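Local coordinates for hypothetical protein Paer03002360 (Pseudomonas aeruginosa, PDB 2ERV) that removes the primary fatty acyl chain ester-linked at the 3 position of lipid A, acting as a hydrolase in the bacterial outer membrane, at residues Trp48-Phe62 / Gly84-Asn97. Residues are numbered along the deposited sequence; the frame is centred on the assembly and turned at random.
Sequences WEGGDEGAGKHSLSF and GVAAFSGTRVGDQN
Strands 57-62 and 84-88 run antiparallel, their axes 4.6 Å apart, as neighbours in the outer-membrane β-barrel of PagL. Leu60 pairs with Ala87 and Phe62 with Val85 through reciprocal backbone hydrogen bonds, while Ser59 and Ser61 face Phe88 and Ala86 in non-hydrogen-bonded pairs. Alternation divides the side chains: Leu60, Phe62, Val85 and Ala87 lie on the apolar outer surface of the barrel, with Leu60 close to a bound detergent, whereas Ser59, Ser61, Ala86 and Phe88 point to the interior, where Ser61 OG is hydrogen-bonded to Glu105 OE2.

Inside, Ser59 has two uses. Its CB sits 3.6 Å from the Phe88 ring centroid, a CH-π contact over the middle of the face, and its OG, set between the backbone N and the carbonyl carbon (chi1 68°), accepts the nearly straight bond from Trp48 NE1, in the indole plane. Phe88 CE1 lies over one indole face, 3.4 Å from Trp48 NE1, the two rings meeting obliquely. Val93 CG1 packs against Trp48 CB and CG, where a branched apolar side chain suits the buried setting.

Where the strand ends, Ser89 OG accepts from His58 N as Ser89 N gives to His58 O, extending the pairing by a side chain. Beyond, residues 49-54 pack on the type II' turn Val93-Gln96. Gly94 suits the positive phi demanded at its second position; its O accepts from both Glu53 N and Gly54 N, and its N bonds a water that also reaches Trp48 O and Ala55 O. Arg92, extended from CG to NE, joins Glu53 in a salt bridge, NE to OE1 2.9 Å. The like-charged Asp52 and Asp95 carboxylates stack nearly parallel, a repulsion probably eased by the bond of Asp52 N to Asp95 OD1, 2.8 Å on the anti side.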
loop_
_atom_site.group_PDB
_atom_site.type_symbol
_atom_site.label_atom_id
_atom_site.label_comp_id
_atom_site.label_asym_id
_atom_site.label_seq_id
_atom_site.Cartn_x
_atom_site.Cartn_y
_atom_site.Cartn_z
ATOM N N TRP A 48 -9.331 -5.003 -7.787
ATOM C CA TRP A 48 -10.283 -5.151 -6.704
ATOM C C TRP A 48 -11.391 -6.016 -7.229
ATOM O O TRP A 48 -12.103 -5.561 -8.137
ATOM C CB TRP A 48 -10.924 -3.779 -6.383
ATOM C CG TRP A 48 -9.896 -2.712 -5.921
ATOM C CD1 TRP A 48 -9.065 -1.956 -6.736
ATOM C CD2 TRP A 48 -9.539 -2.374 -4.577
ATOM N NE1 TRP A 48 -8.246 -1.148 -5.972
ATOM C CE2 TRP A 48 -8.516 -1.391 -4.639
ATOM C CE3 TRP A 48 -9.989 -2.791 -3.300
ATOM C CZ2 TRP A 48 -7.944 -0.825 -3.481
ATOM C CZ3 TRP A 48 -9.439 -2.226 -2.185
ATOM C CH2 TRP A 48 -8.419 -1.260 -2.262
ATOM N N GLU A 49 -11.588 -7.177 -6.626
ATOM C CA GLU A 49 -12.687 -8.074 -6.934
ATOM C C GLU A 49 -14.014 -7.327 -6.820
ATOM O O GLU A 49 -14.185 -6.458 -5.936
ATOM C CB GLU A 49 -12.687 -9.265 -5.978
ATOM C CG GLU A 49 -13.753 -10.317 -6.268
ATOM C CD GLU A 49 -13.924 -11.371 -5.185
ATOM O OE1 GLU A 49 -13.258 -11.335 -4.123
ATOM O OE2 GLU A 49 -14.755 -12.284 -5.416
ATOM N N GLY A 50 -14.952 -7.651 -7.713
ATOM C CA GLY A 50 -16.250 -6.965 -7.723
ATOM C C GLY A 50 -17.035 -7.322 -6.485
ATOM O O GLY A 50 -16.678 -8.233 -5.759
ATOM N N GLY A 51 -18.127 -6.606 -6.241
ATOM C CA GLY A 51 -18.983 -6.897 -5.110
ATOM C C GLY A 51 -20.357 -6.385 -5.504
ATOM O O GLY A 51 -20.677 -6.345 -6.679
ATOM N N ASP A 52 -21.151 -5.901 -4.563
ATOM C CA ASP A 52 -22.473 -5.502 -5.004
ATOM C C ASP A 52 -22.589 -4.103 -5.610
ATOM O O ASP A 52 -23.635 -3.769 -6.198
ATOM C CB ASP A 52 -23.524 -5.844 -3.960
ATOM C CG ASP A 52 -23.375 -5.067 -2.714
ATOM O OD1 ASP A 52 -22.935 -3.885 -2.794
ATOM O OD2 ASP A 52 -23.701 -5.540 -1.592
ATOM N N GLU A 53 -21.527 -3.287 -5.518
ATOM C CA GLU A 53 -21.531 -1.981 -6.213
ATOM C C GLU A 53 -20.886 -1.869 -7.587
ATOM O O GLU A 53 -21.445 -1.192 -8.474
ATOM C CB GLU A 53 -20.999 -0.874 -5.319
ATOM C CG GLU A 53 -21.877 -0.637 -4.132
ATOM C CD GLU A 53 -23.037 0.281 -4.446
ATOM O OE1 GLU A 53 -23.253 0.646 -5.615
ATOM O OE2 GLU A 53 -23.715 0.649 -3.491
ATOM N N GLY A 54 -19.675 -2.442 -7.734
ATOM C CA GLY A 54 -19.005 -2.564 -9.029
ATOM C C GLY A 54 -18.604 -4.005 -9.363
ATOM O O GLY A 54 -18.476 -4.864 -8.444
ATOM N N ALA A 55 -18.461 -4.303 -10.660
ATOM C CA ALA A 55 -17.738 -5.508 -11.082
ATOM C C ALA A 55 -16.288 -5.191 -10.728
ATOM O O ALA A 55 -16.027 -4.210 -10.002
ATOM C CB ALA A 55 -17.912 -5.773 -12.598
ATOM N N GLY A 56 -15.345 -5.987 -11.223
ATOM C CA GLY A 56 -13.941 -5.769 -10.890
ATOM C C GLY A 56 -13.457 -4.414 -11.356
ATOM O O GLY A 56 -13.823 -3.965 -12.435
ATOM N N LYS A 57 -12.588 -3.788 -10.561
ATOM C CA LYS A 57 -12.088 -2.442 -10.836
ATOM C C LYS A 57 -10.557 -2.384 -10.630
ATOM O O LYS A 57 -9.973 -3.301 -10.079
ATOM C CB LYS A 57 -12.758 -1.417 -9.919
ATOM C CG LYS A 57 -14.230 -1.181 -10.197
ATOM C CD LYS A 57 -14.475 -0.463 -11.543
ATOM C CE LYS A 57 -15.946 -0.044 -11.687
ATOM N NZ LYS A 57 -16.876 -1.197 -11.807
ATOM N N HIS A 58 -9.932 -1.309 -11.080
ATOM C CA HIS A 58 -8.464 -1.193 -11.015
ATOM C C HIS A 58 -8.153 0.165 -10.421
ATOM O O HIS A 58 -8.917 1.111 -10.611
ATOM C CB HIS A 58 -7.865 -1.243 -12.435
ATOM C CG HIS A 58 -8.336 -2.413 -13.247
ATOM N ND1 HIS A 58 -7.629 -3.592 -13.327
ATOM C CD2 HIS A 58 -9.459 -2.593 -13.982
ATOM C CE1 HIS A 58 -8.280 -4.436 -14.107
ATOM N NE2 HIS A 58 -9.404 -3.863 -14.498
ATOM N N SER A 59 -7.054 0.264 -9.699
ATOM C CA SER A 59 -6.608 1.557 -9.208
ATOM C C SER A 59 -5.115 1.715 -9.495
ATOM O O SER A 59 -4.369 0.739 -9.511
ATOM C CB SER A 59 -6.919 1.733 -7.711
ATOM O OG SER A 59 -6.140 0.868 -6.919
ATOM N N LEU A 60 -4.702 2.954 -9.738
ATOM C CA LEU A 60 -3.292 3.283 -9.900
ATOM C C LEU A 60 -3.018 4.251 -8.754
ATOM O O LEU A 60 -3.756 5.204 -8.556
ATOM C CB LEU A 60 -3.062 4.020 -11.222
ATOM C CG LEU A 60 -2.482 3.391 -12.498
ATOM C CD1 LEU A 60 -2.632 1.875 -12.579
ATOM C CD2 LEU A 60 -3.017 4.083 -13.818
ATOM N N SER A 61 -1.958 4.001 -8.006
ATOM C CA SER A 61 -1.670 4.853 -6.855
ATOM C C SER A 61 -0.182 5.161 -6.770
ATOM O O SER A 61 0.674 4.464 -7.337
ATOM C CB SER A 61 -2.166 4.145 -5.588
ATOM O OG SER A 61 -1.495 2.920 -5.473
ATOM N N PHE A 62 0.125 6.259 -6.107
ATOM C CA PHE A 62 1.475 6.673 -5.921
ATOM C C PHE A 62 1.619 7.363 -4.557
ATOM O O PHE A 62 0.832 8.237 -4.230
ATOM C CB PHE A 62 1.894 7.647 -7.021
ATOM C CG PHE A 62 3.311 8.079 -6.889
ATOM C CD1 PHE A 62 4.332 7.283 -7.388
ATOM C CD2 PHE A 62 3.628 9.252 -6.204
ATOM C CE1 PHE A 62 5.647 7.659 -7.231
ATOM C CE2 PHE A 62 4.951 9.624 -6.056
ATOM C CZ PHE A 62 5.947 8.839 -6.582
ATOM N N GLY A 84 -0.671 8.853 0.117
ATOM C CA GLY A 84 -0.537 9.157 -1.298
ATOM C C GLY A 84 -1.843 9.468 -1.991
ATOM O O GLY A 84 -2.807 9.838 -1.347
ATOM N N VAL A 85 -1.852 9.261 -3.306
ATOM C CA VAL A 85 -3.017 9.559 -4.129
ATOM C C VAL A 85 -3.283 8.346 -5.001
ATOM O O VAL A 85 -2.345 7.649 -5.344
ATOM C CB VAL A 85 -2.772 10.833 -4.982
ATOM C CG1 VAL A 85 -2.472 12.063 -4.043
ATOM C CG2 VAL A 85 -1.615 10.622 -5.967
ATOM N N ALA A 86 -4.545 8.128 -5.349
ATOM C CA ALA A 86 -4.994 6.969 -6.132
ATOM C C ALA A 86 -6.101 7.400 -7.088
ATOM O O ALA A 86 -6.926 8.249 -6.737
ATOM C CB ALA A 86 -5.530 5.862 -5.195
ATOM N N ALA A 87 -6.140 6.773 -8.269
ATOM C CA ALA A 87 -7.204 6.970 -9.240
ATOM C C ALA A 87 -7.794 5.598 -9.531
ATOM O O ALA A 87 -7.045 4.690 -9.912
ATOM C CB ALA A 87 -6.626 7.595 -10.556
ATOM N N PHE A 88 -9.110 5.463 -9.336
ATOM C CA PHE A 88 -9.804 4.229 -9.607
ATOM C C PHE A 88 -10.455 4.285 -10.995
ATOM O O PHE A 88 -10.763 5.387 -11.522
ATOM C CB PHE A 88 -10.873 3.934 -8.532
ATOM C CG PHE A 88 -10.294 3.482 -7.189
ATOM C CD1 PHE A 88 -10.433 2.156 -6.769
ATOM C CD2 PHE A 88 -9.667 4.389 -6.336
ATOM C CE1 PHE A 88 -9.906 1.722 -5.479
ATOM C CE2 PHE A 88 -9.104 3.976 -5.076
ATOM C CZ PHE A 88 -9.257 2.643 -4.647
ATOM N N SER A 89 -10.669 3.103 -11.560
ATOM C CA SER A 89 -11.283 2.980 -12.885
ATOM C C SER A 89 -12.788 3.230 -12.857
ATOM O O SER A 89 -13.405 3.354 -13.924
ATOM C CB SER A 89 -10.932 1.618 -13.508
ATOM O OG SER A 89 -11.624 0.590 -12.833
ATOM N N GLY A 90 -13.391 3.323 -11.666
ATOM C CA GLY A 90 -14.818 3.742 -11.540
ATOM C C GLY A 90 -15.052 4.261 -10.133
ATOM O O GLY A 90 -14.126 4.254 -9.309
ATOM N N THR A 91 -16.258 4.735 -9.840
ATOM C CA THR A 91 -16.543 5.267 -8.512
ATOM C C THR A 91 -17.142 4.213 -7.590
ATOM O O THR A 91 -17.293 4.473 -6.396
ATOM C CB THR A 91 -17.522 6.455 -8.593
ATOM O OG1 THR A 91 -18.687 6.033 -9.297
ATOM C CG2 THR A 91 -16.980 7.603 -9.493
ATOM N N ARG A 92 -17.550 3.069 -8.133
ATOM C CA ARG A 92 -18.072 1.968 -7.314
ATOM C C ARG A 92 -17.103 0.795 -7.386
ATOM O O ARG A 92 -16.743 0.367 -8.455
ATOM C CB ARG A 92 -19.430 1.518 -7.828
ATOM C CG ARG A 92 -20.546 2.490 -7.509
ATOM C CD ARG A 92 -21.816 2.205 -8.324
ATOM N NE ARG A 92 -22.948 2.787 -7.604
ATOM C CZ ARG A 92 -23.430 3.982 -7.847
ATOM N NH1 ARG A 92 -22.877 4.723 -8.796
ATOM N NH2 ARG A 92 -24.447 4.458 -7.130
ATOM N N VAL A 93 -16.653 0.313 -6.238
ATOM C CA VAL A 93 -15.612 -0.712 -6.162
ATOM C C VAL A 93 -16.049 -1.659 -5.054
ATOM O O VAL A 93 -16.445 -1.211 -3.965
ATOM C CB VAL A 93 -14.239 -0.084 -5.772
ATOM C CG1 VAL A 93 -13.105 -1.113 -5.752
ATOM C CG2 VAL A 93 -13.868 1.075 -6.750
ATOM N N GLY A 94 -16.002 -2.955 -5.335
ATOM C CA GLY A 94 -16.430 -3.952 -4.388
ATOM C C GLY A 94 -17.854 -3.647 -3.974
ATOM O O GLY A 94 -18.703 -3.405 -4.835
ATOM N N ASP A 95 -18.100 -3.603 -2.669
ATOM C CA ASP A 95 -19.412 -3.244 -2.138
ATOM C C ASP A 95 -19.526 -1.739 -1.881
ATOM O O ASP A 95 -20.460 -1.317 -1.228
ATOM C CB ASP A 95 -19.661 -3.952 -0.796
ATOM C CG ASP A 95 -19.901 -5.441 -0.918
ATOM O OD1 ASP A 95 -20.062 -6.005 -2.039
ATOM O OD2 ASP A 95 -19.925 -6.143 0.111
ATOM N N GLN A 96 -18.580 -0.921 -2.366
ATOM C CA GLN A 96 -18.438 0.470 -1.886
ATOM C C GLN A 96 -18.726 1.514 -2.964
ATOM O O GLN A 96 -18.305 1.364 -4.085
ATOM C CB GLN A 96 -17.016 0.737 -1.357
ATOM C CG GLN A 96 -16.479 -0.252 -0.270
ATOM C CD GLN A 96 -17.401 -0.375 0.944
ATOM O OE1 GLN A 96 -18.107 -1.372 1.067
ATOM N NE2 GLN A 96 -17.364 0.610 1.843
ATOM N N ASN A 97 -19.444 2.578 -2.605
ATOM C CA ASN A 97 -19.583 3.725 -3.503
ATOM C C ASN A 97 -18.638 4.784 -3.016
ATOM O O ASN A 97 -18.882 5.423 -1.982
ATOM C CB ASN A 97 -21.020 4.216 -3.528
ATOM C CG ASN A 97 -21.248 5.366 -4.520
ATOM O OD1 ASN A 97 -20.324 5.940 -5.068
ATOM N ND2 ASN A 97 -22.496 5.730 -4.687
HETATM O O HOH W 1 -14.625 -3.783 -7.804
#